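Local coordinates for cell wall binding protein cwp8 (Peptoclostridium difficile, PDB 5J6Q) that probably attaches to the bacterial cell wall through three CWB2 modules and serves as a surface protein associated with the S-layer, at residues A[2-10]-A[177-187]; A[214-225]-A[242-253]. All blocks are in the same frame, centred on the assembly; numbering follows the deposited sequence.

Contact 1 of 2, residues A[2-10]-A[177-187]; sequences DKNYTVSAK and LHTVTVKNADL
Val7 and Val182 meet on the well-packed face of a parallel strand pair, their CG2 methyls 3.8 Å apart. Strand 5-8 forms one edge of its mixed sheet and runs beside 178-183. Val180 and Val182 also touch Leu15 of helix 13-24, so branched aliphatic residues suit this face. Tyr5 extends it: CG sits between the backbone N and the carbonyl carbon (chi1 56°), which sets the ring alongside Val180, whose CG2 lies over one ring face, 4.3 Å from the centroid. Between the strands, backbone bonds alternate as parallel pairing requires; Thr181 N gives a nearly straight bond of 2.9 Å to Tyr5 O, and Ala9 N reaches Lys183 O at 2.9 Å. The other face is more polar. There Thr6 CG2 presses on the extended chain of Lys183, 3.5 Å from CE, and a water donates to Tyr5 O and Thr179 O while also bonding Thr181 OG1. Toward the chain start, Asn4 OD1 takes Thr179 N in a bent bond of 3.0 Å (139°), met from above its carbonyl plane; Asp2 and Lys3 are exposed and poorly ordered. Main-chain bonds and valine packing thus hold this edge strand, with polar links added by Asn4 and a water.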
# COMPACT_ATOMS: atom_id res chain seq x y z
N ASP A 2 -30.05 -4.58 3.74
CA ASP A 2 -30.16 -3.12 3.78
C ASP A 2 -28.81 -2.40 3.82
O ASP A 2 -28.24 -2.22 4.89
CB ASP A 2 -30.98 -2.70 5.02
CG ASP A 2 -30.83 -3.62 6.22
OD1 ASP A 2 -29.68 -4.02 6.52
OD2 ASP A 2 -31.85 -3.92 6.87
N LYS A 3 -28.31 -1.97 2.65
CA LYS A 3 -27.05 -1.23 2.59
C LYS A 3 -26.70 -0.73 1.20
O LYS A 3 -27.17 -1.27 0.20
CB LYS A 3 -25.88 -2.08 3.12
CG LYS A 3 -25.00 -1.33 4.14
CD LYS A 3 -25.68 -0.06 4.65
CE LYS A 3 -24.81 0.81 5.50
NZ LYS A 3 -25.55 2.02 5.92
N ASN A 4 -25.86 0.31 1.15
CA ASN A 4 -25.42 0.91 -0.11
C ASN A 4 -23.96 0.56 -0.40
O ASN A 4 -23.06 1.05 0.27
CB ASN A 4 -25.57 2.42 -0.03
CG ASN A 4 -26.94 2.86 0.41
OD1 ASN A 4 -27.59 3.61 -0.32
ND2 ASN A 4 -27.49 2.35 1.51
N TYR A 5 -23.73 -0.28 -1.41
CA TYR A 5 -22.37 -0.70 -1.76
C TYR A 5 -22.10 -0.73 -3.28
O TYR A 5 -22.96 -0.32 -4.08
CB TYR A 5 -22.13 -2.09 -1.18
CG TYR A 5 -23.18 -3.07 -1.66
CD1 TYR A 5 -22.95 -3.87 -2.76
CD2 TYR A 5 -24.40 -3.17 -1.02
CE1 TYR A 5 -23.92 -4.76 -3.22
CE2 TYR A 5 -25.38 -4.05 -1.47
CZ TYR A 5 -25.13 -4.84 -2.57
OH TYR A 5 -26.09 -5.71 -3.04
N THR A 6 -20.94 -1.30 -3.66
CA THR A 6 -20.51 -1.37 -5.02
C THR A 6 -20.03 -2.73 -5.36
O THR A 6 -19.31 -3.36 -4.60
CB THR A 6 -19.45 -0.25 -5.19
OG1 THR A 6 -20.06 0.97 -4.74
CG2 THR A 6 -18.99 -0.10 -6.59
N VAL A 7 -20.43 -3.22 -6.51
CA VAL A 7 -20.02 -4.54 -6.95
C VAL A 7 -19.54 -4.41 -8.30
O VAL A 7 -19.92 -3.49 -8.99
CB VAL A 7 -21.19 -5.60 -6.96
CG1 VAL A 7 -21.58 -5.98 -5.54
CG2 VAL A 7 -22.42 -5.03 -7.69
N SER A 8 -18.73 -5.34 -8.71
CA SER A 8 -18.30 -5.28 -10.08
C SER A 8 -19.40 -5.93 -10.96
O SER A 8 -20.15 -6.77 -10.47
CB SER A 8 -16.99 -6.02 -10.27
OG SER A 8 -17.19 -7.41 -10.03
N ALA A 9 -19.47 -5.53 -12.22
CA ALA A 9 -20.37 -6.10 -13.18
C ALA A 9 -20.20 -7.66 -13.14
O ALA A 9 -21.16 -8.37 -12.90
CB ALA A 9 -20.04 -5.54 -14.57
N LYS A 10 -18.98 -8.17 -13.35
CA LYS A 10 -18.69 -9.62 -13.36
C LYS A 10 -19.25 -10.35 -12.12
O LYS A 10 -19.73 -11.48 -12.26
CB LYS A 10 -17.16 -9.83 -13.49
CG LYS A 10 -16.67 -11.24 -13.13
CD LYS A 10 -15.18 -11.38 -13.48
CE LYS A 10 -14.31 -11.59 -12.26
NZ LYS A 10 -13.06 -10.76 -12.30
N LEU A 177 -34.25 4.65 0.46
CA LEU A 177 -33.58 4.46 -0.85
C LEU A 177 -32.18 3.85 -0.68
O LEU A 177 -31.32 4.57 -0.18
CB LEU A 177 -33.45 5.88 -1.45
CG LEU A 177 -32.99 6.09 -2.91
CD1 LEU A 177 -31.54 5.69 -3.05
CD2 LEU A 177 -33.85 5.41 -3.92
N HIS A 178 -31.95 2.56 -1.07
CA HIS A 178 -30.62 1.93 -1.02
C HIS A 178 -30.02 1.95 -2.47
O HIS A 178 -30.76 1.75 -3.42
CB HIS A 178 -30.64 0.46 -0.52
CG HIS A 178 -31.27 0.29 0.82
ND1 HIS A 178 -32.60 -0.05 0.98
CD2 HIS A 178 -30.75 0.40 2.07
CE1 HIS A 178 -32.85 -0.14 2.28
NE2 HIS A 178 -31.76 0.13 2.96
N THR A 179 -28.70 2.13 -2.62
CA THR A 179 -28.10 2.23 -3.92
C THR A 179 -27.00 1.30 -4.07
O THR A 179 -26.11 1.21 -3.19
CB THR A 179 -27.56 3.65 -4.16
OG1 THR A 179 -28.68 4.51 -4.15
CG2 THR A 179 -26.81 3.76 -5.52
N VAL A 180 -27.01 0.61 -5.18
CA VAL A 180 -25.96 -0.30 -5.42
C VAL A 180 -25.34 0.19 -6.69
O VAL A 180 -26.01 0.37 -7.73
CB VAL A 180 -26.52 -1.75 -5.58
CG1 VAL A 180 -25.38 -2.72 -5.86
CG2 VAL A 180 -27.33 -2.16 -4.34
N THR A 181 -24.07 0.38 -6.66
CA THR A 181 -23.42 0.90 -7.85
C THR A 181 -22.81 -0.24 -8.46
O THR A 181 -22.24 -1.04 -7.71
CB THR A 181 -22.39 1.97 -7.43
OG1 THR A 181 -23.14 2.98 -6.70
CG2 THR A 181 -21.64 2.54 -8.61
N VAL A 182 -22.93 -0.37 -9.79
CA VAL A 182 -22.34 -1.52 -10.47
C VAL A 182 -21.31 -0.98 -11.40
O VAL A 182 -21.66 -0.09 -12.20
CB VAL A 182 -23.39 -2.39 -11.26
CG1 VAL A 182 -22.66 -3.43 -12.07
CG2 VAL A 182 -24.35 -3.10 -10.28
N LYS A 183 -20.05 -1.52 -11.33
CA LYS A 183 -18.95 -1.00 -12.14
C LYS A 183 -18.26 -2.03 -12.96
O LYS A 183 -17.96 -3.11 -12.44
CB LYS A 183 -17.81 -0.38 -11.25
CG LYS A 183 -18.22 0.55 -10.15
CD LYS A 183 -16.93 1.22 -9.56
CE LYS A 183 -17.21 2.22 -8.46
NZ LYS A 183 -15.96 2.60 -7.69
N ASN A 184 -17.99 -1.73 -14.22
CA ASN A 184 -17.20 -2.70 -14.94
C ASN A 184 -15.71 -2.31 -14.62
O ASN A 184 -15.09 -1.47 -15.28
CB ASN A 184 -17.52 -2.66 -16.38
CG ASN A 184 -16.62 -3.51 -17.23
OD1 ASN A 184 -15.63 -4.06 -16.76
ND2 ASN A 184 -16.90 -3.64 -18.54
N ALA A 185 -15.16 -2.94 -13.59
CA ALA A 185 -13.81 -2.67 -13.10
C ALA A 185 -13.44 -3.72 -12.10
O ALA A 185 -14.32 -4.49 -11.66
CB ALA A 185 -13.75 -1.30 -12.42
N ASP A 186 -12.16 -3.77 -11.71
CA ASP A 186 -11.64 -4.73 -10.74
C ASP A 186 -11.59 -4.02 -9.43
O ASP A 186 -10.92 -2.99 -9.32
CB ASP A 186 -10.24 -5.20 -11.18
CG ASP A 186 -10.31 -5.98 -12.47
OD1 ASP A 186 -9.76 -5.49 -13.49
OD2 ASP A 186 -10.94 -7.07 -12.48
N LEU A 187 -12.27 -4.55 -8.40
CA LEU A 187 -12.35 -3.88 -7.12
C LEU A 187 -11.75 -4.71 -5.99
O LEU A 187 -11.81 -5.95 -6.02
CB LEU A 187 -13.82 -3.60 -6.81
CG LEU A 187 -14.69 -3.18 -8.00
CD1 LEU A 187 -16.18 -3.23 -7.59
CD2 LEU A 187 -14.25 -1.79 -8.42
O HOH W 1 -24.00 2.58 -3.82

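Contact 2 of 2, residues A[214-225]-A[242-253]; sequences NGYALTFENEAI and SSFDIVLSKANE
Main-chain hydrogen bonds join Ala217 with Ser249, Thr219 with Val247 and Glu221 with Asp245, each pair by two bonds, as in regular antiparallel sheet; Asp245 N to Glu221 O is 2.8 Å. The chain turns a corner at Asn222, yet Ala224 N still reaches Ser243 O at 2.9 Å. Apolar contacts fill the face bearing Leu218, Phe220, Ile246 and Leu248. Leu218 CG lies 3.7 Å from Leu248 CD1, and both side chains touch Val212 of helix 203-213. The Phe220 and Phe244 rings meet obliquely, planes at 61°; Phe244 also receives Ile225 CD1 at 3.6 Å from its CD2. His272 of helix 265-280 meets both rings, edge-to-face with Phe244. The other face is mixed: Val247 packs on Thr219 and the Glu221 carboxylate, while Asn222 ND2 bonds Asp245 OD2 at 3.2 Å from above the carboxylate plane, a water bridges Glu221 OE1 and Asp245 OD2, and Ser259 OG bonds Asp245 OD1. Lys250 lays CB over the Tyr216 ring and gives NZ to Asn214 O, passing Gly215, whose positive phi suits the C-prime place of the Schellman motif ending helix 203-213. The chemistry implies a strand pair apolar toward both helices, where opposite them water probably eases the proximity of two acidic groups.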
# COMPACT_ATOMS: atom_id res chain seq x y z
N ASN A 214 3.73 1.98 -15.13
CA ASN A 214 3.27 1.28 -16.32
C ASN A 214 2.12 2.02 -17.00
O ASN A 214 1.26 1.39 -17.63
CB ASN A 214 2.87 -0.15 -15.95
CG ASN A 214 4.07 -1.02 -15.63
OD1 ASN A 214 3.90 -2.19 -15.29
ND2 ASN A 214 5.31 -0.53 -15.70
N GLY A 215 2.08 3.36 -16.86
CA GLY A 215 1.08 4.16 -17.56
C GLY A 215 -0.24 4.31 -16.84
O GLY A 215 -1.18 4.86 -17.39
N TYR A 216 -0.32 3.82 -15.61
CA TYR A 216 -1.56 3.97 -14.89
C TYR A 216 -1.53 5.27 -14.14
O TYR A 216 -0.55 5.59 -13.47
CB TYR A 216 -1.79 2.80 -13.92
CG TYR A 216 -2.12 1.51 -14.63
CD1 TYR A 216 -1.11 0.68 -15.12
CD2 TYR A 216 -3.43 1.11 -14.82
CE1 TYR A 216 -1.41 -0.51 -15.76
CE2 TYR A 216 -3.74 -0.08 -15.47
CZ TYR A 216 -2.72 -0.88 -15.94
OH TYR A 216 -3.01 -2.07 -16.57
N ALA A 217 -2.59 6.04 -14.28
CA ALA A 217 -2.71 7.28 -13.56
C ALA A 217 -3.30 6.86 -12.26
O ALA A 217 -4.09 5.90 -12.24
CB ALA A 217 -3.64 8.24 -14.28
N LEU A 218 -2.93 7.52 -11.18
CA LEU A 218 -3.46 7.18 -9.88
C LEU A 218 -4.34 8.30 -9.50
O LEU A 218 -3.94 9.45 -9.59
CB LEU A 218 -2.36 6.98 -8.81
CG LEU A 218 -2.78 6.18 -7.57
CD1 LEU A 218 -1.56 5.84 -6.74
CD2 LEU A 218 -3.70 6.97 -6.67
N THR A 219 -5.53 8.00 -9.05
CA THR A 219 -6.48 9.04 -8.67
C THR A 219 -7.10 8.60 -7.40
O THR A 219 -7.09 7.40 -7.10
CB THR A 219 -7.49 9.27 -9.83
OG1 THR A 219 -8.07 8.00 -10.20
CG2 THR A 219 -6.79 9.89 -11.08
N PHE A 220 -7.62 9.54 -6.65
CA PHE A 220 -8.21 9.20 -5.35
C PHE A 220 -9.72 9.40 -5.38
O PHE A 220 -10.23 10.12 -6.23
CB PHE A 220 -7.62 10.06 -4.23
CG PHE A 220 -6.14 9.87 -3.99
CD1 PHE A 220 -5.22 10.81 -4.43
CD2 PHE A 220 -5.66 8.75 -3.33
CE1 PHE A 220 -3.86 10.64 -4.20
CE2 PHE A 220 -4.30 8.59 -3.10
CZ PHE A 220 -3.41 9.53 -3.54
N GLU A 221 -10.44 8.78 -4.43
CA GLU A 221 -11.88 8.93 -4.37
C GLU A 221 -12.36 8.53 -3.00
O GLU A 221 -11.61 7.92 -2.25
CB GLU A 221 -12.58 8.09 -5.46
CG GLU A 221 -12.81 8.90 -6.73
CD GLU A 221 -12.61 8.08 -7.98
OE1 GLU A 221 -13.24 7.01 -8.08
OE2 GLU A 221 -11.82 8.52 -8.86
N ASN A 222 -13.59 8.91 -2.67
CA ASN A 222 -14.27 8.64 -1.40
C ASN A 222 -13.35 8.82 -0.22
O ASN A 222 -13.32 8.00 0.69
CB ASN A 222 -14.88 7.24 -1.42
CG ASN A 222 -15.86 7.09 -2.55
OD1 ASN A 222 -16.98 7.61 -2.47
ND2 ASN A 222 -15.52 6.42 -3.66
N GLU A 223 -12.58 9.92 -0.25
CA GLU A 223 -11.64 10.23 0.83
C GLU A 223 -12.38 10.63 2.11
O GLU A 223 -13.02 11.67 2.15
CB GLU A 223 -10.71 11.37 0.37
CG GLU A 223 -9.82 10.95 -0.79
CD GLU A 223 -9.25 12.12 -1.56
OE1 GLU A 223 -8.05 12.09 -1.88
OE2 GLU A 223 -10.01 13.08 -1.86
N ALA A 224 -12.30 9.78 3.14
CA ALA A 224 -12.93 9.98 4.43
C ALA A 224 -11.87 9.82 5.51
O ALA A 224 -12.01 9.01 6.43
CB ALA A 224 -14.04 8.97 4.63
N ILE A 225 -10.79 10.59 5.39
CA ILE A 225 -9.69 10.56 6.33
C ILE A 225 -9.84 11.69 7.34
O ILE A 225 -10.08 12.83 6.94
CB ILE A 225 -8.35 10.67 5.57
CG1 ILE A 225 -8.28 9.59 4.47
CG2 ILE A 225 -7.18 10.51 6.53
CD1 ILE A 225 -7.03 9.70 3.62
N SER A 242 -10.49 4.99 8.97
CA SER A 242 -10.22 6.04 8.00
C SER A 242 -10.29 5.37 6.66
O SER A 242 -9.96 4.19 6.58
CB SER A 242 -8.83 6.64 8.20
OG SER A 242 -8.84 8.04 7.96
N SER A 243 -10.68 6.06 5.59
CA SER A 243 -10.75 5.32 4.36
C SER A 243 -10.57 6.16 3.16
O SER A 243 -10.66 7.40 3.20
CB SER A 243 -12.09 4.59 4.27
OG SER A 243 -13.18 5.43 3.89
N PHE A 244 -10.30 5.47 2.07
CA PHE A 244 -10.21 6.12 0.80
C PHE A 244 -10.09 5.09 -0.23
O PHE A 244 -9.82 3.90 0.04
CB PHE A 244 -9.08 7.18 0.71
CG PHE A 244 -7.62 6.74 0.73
CD1 PHE A 244 -6.91 6.61 -0.44
CD2 PHE A 244 -6.97 6.52 1.92
CE1 PHE A 244 -5.55 6.26 -0.41
CE2 PHE A 244 -5.62 6.18 1.95
CZ PHE A 244 -4.92 6.05 0.79
N ASP A 245 -10.32 5.53 -1.43
CA ASP A 245 -10.30 4.71 -2.63
C ASP A 245 -9.15 5.16 -3.48
O ASP A 245 -8.90 6.38 -3.63
CB ASP A 245 -11.63 4.87 -3.46
CG ASP A 245 -12.79 3.92 -3.11
OD1 ASP A 245 -12.77 3.29 -1.99
OD2 ASP A 245 -13.75 3.81 -3.93
N ILE A 246 -8.47 4.18 -4.06
CA ILE A 246 -7.33 4.34 -4.93
C ILE A 246 -7.78 3.82 -6.25
O ILE A 246 -8.18 2.67 -6.28
CB ILE A 246 -6.11 3.47 -4.40
CG1 ILE A 246 -5.71 3.85 -3.02
CG2 ILE A 246 -4.95 3.56 -5.35
CD1 ILE A 246 -4.86 2.76 -2.31
N VAL A 247 -7.66 4.59 -7.34
CA VAL A 247 -8.09 4.16 -8.65
C VAL A 247 -6.96 4.18 -9.65
O VAL A 247 -6.32 5.21 -9.83
CB VAL A 247 -9.24 5.15 -9.10
CG1 VAL A 247 -9.81 4.74 -10.45
CG2 VAL A 247 -10.34 5.20 -8.03
N LEU A 248 -6.72 3.06 -10.33
CA LEU A 248 -5.66 2.99 -11.33
C LEU A 248 -6.32 2.88 -12.69
O LEU A 248 -7.17 2.02 -12.85
CB LEU A 248 -4.72 1.79 -11.13
CG LEU A 248 -3.94 1.78 -9.82
CD1 LEU A 248 -3.24 3.14 -9.65
CD2 LEU A 248 -4.85 1.48 -8.65
N SER A 249 -5.92 3.70 -13.67
CA SER A 249 -6.52 3.66 -15.00
C SER A 249 -5.51 3.89 -16.12
O SER A 249 -4.46 4.52 -15.94
CB SER A 249 -7.59 4.74 -15.14
OG SER A 249 -8.30 4.99 -13.93
N LYS A 250 -5.86 3.37 -17.29
CA LYS A 250 -5.07 3.47 -18.51
C LYS A 250 -5.98 3.31 -19.73
O LYS A 250 -7.00 2.63 -19.63
CB LYS A 250 -3.98 2.39 -18.52
CG LYS A 250 -2.75 2.80 -19.31
CD LYS A 250 -1.65 1.77 -19.14
CE LYS A 250 -0.75 1.73 -20.35
NZ LYS A 250 0.20 0.59 -20.25
N ALA A 251 -5.63 3.92 -20.88
CA ALA A 251 -6.44 3.81 -22.09
C ALA A 251 -6.54 2.36 -22.54
O ALA A 251 -5.56 1.62 -22.43
CB ALA A 251 -5.84 4.64 -23.20
N ASN A 252 -7.71 1.96 -23.05
CA ASN A 252 -7.94 0.59 -23.53
C ASN A 252 -7.83 -0.42 -22.39
O ASN A 252 -7.94 -1.62 -22.64
CB ASN A 252 -6.93 0.18 -24.61
CG ASN A 252 -6.75 1.17 -25.73
OD1 ASN A 252 -7.61 2.03 -25.96
ND2 ASN A 252 -5.65 1.11 -26.49
N GLU A 253 -7.58 0.04 -21.16
CA GLU A 253 -7.45 -0.89 -20.05
C GLU A 253 -8.58 -0.72 -19.06
O GLU A 253 -9.12 0.37 -18.89
CB GLU A 253 -6.10 -0.70 -19.35
CG GLU A 253 -5.88 -1.67 -18.20
CD GLU A 253 -5.90 -3.12 -18.65
OE1 GLU A 253 -6.84 -3.84 -18.27
OE2 GLU A 253 -4.97 -3.53 -19.37
O HOH W 2 -14.70 5.45 -6.59

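Overall arrangement
Contact 1 closes before contact 2 opens along the chain, and their centres lie about 17 Å apart, with nearest atoms about 5 Å apart and no direct touch. Segment 177-187 bridges them: strand 178-183 belongs to the mixed sheet that has 5-8 at its edge, whereas strand 186-191 begins a second mixed sheet, in the order 186-191, 256-262, 242-249, 217-224. Strand 256-262 thus separates it from contact 2, whose strand 217-224 forms the opposite edge. Contact 1 joins the chain start to segment 177-187, whose near end is 167 residues on from that of 2-10; contact 2 is local within Cwp8 domain 3. The short link at Asn184-Ala185 carries the chain from one sheet to the other.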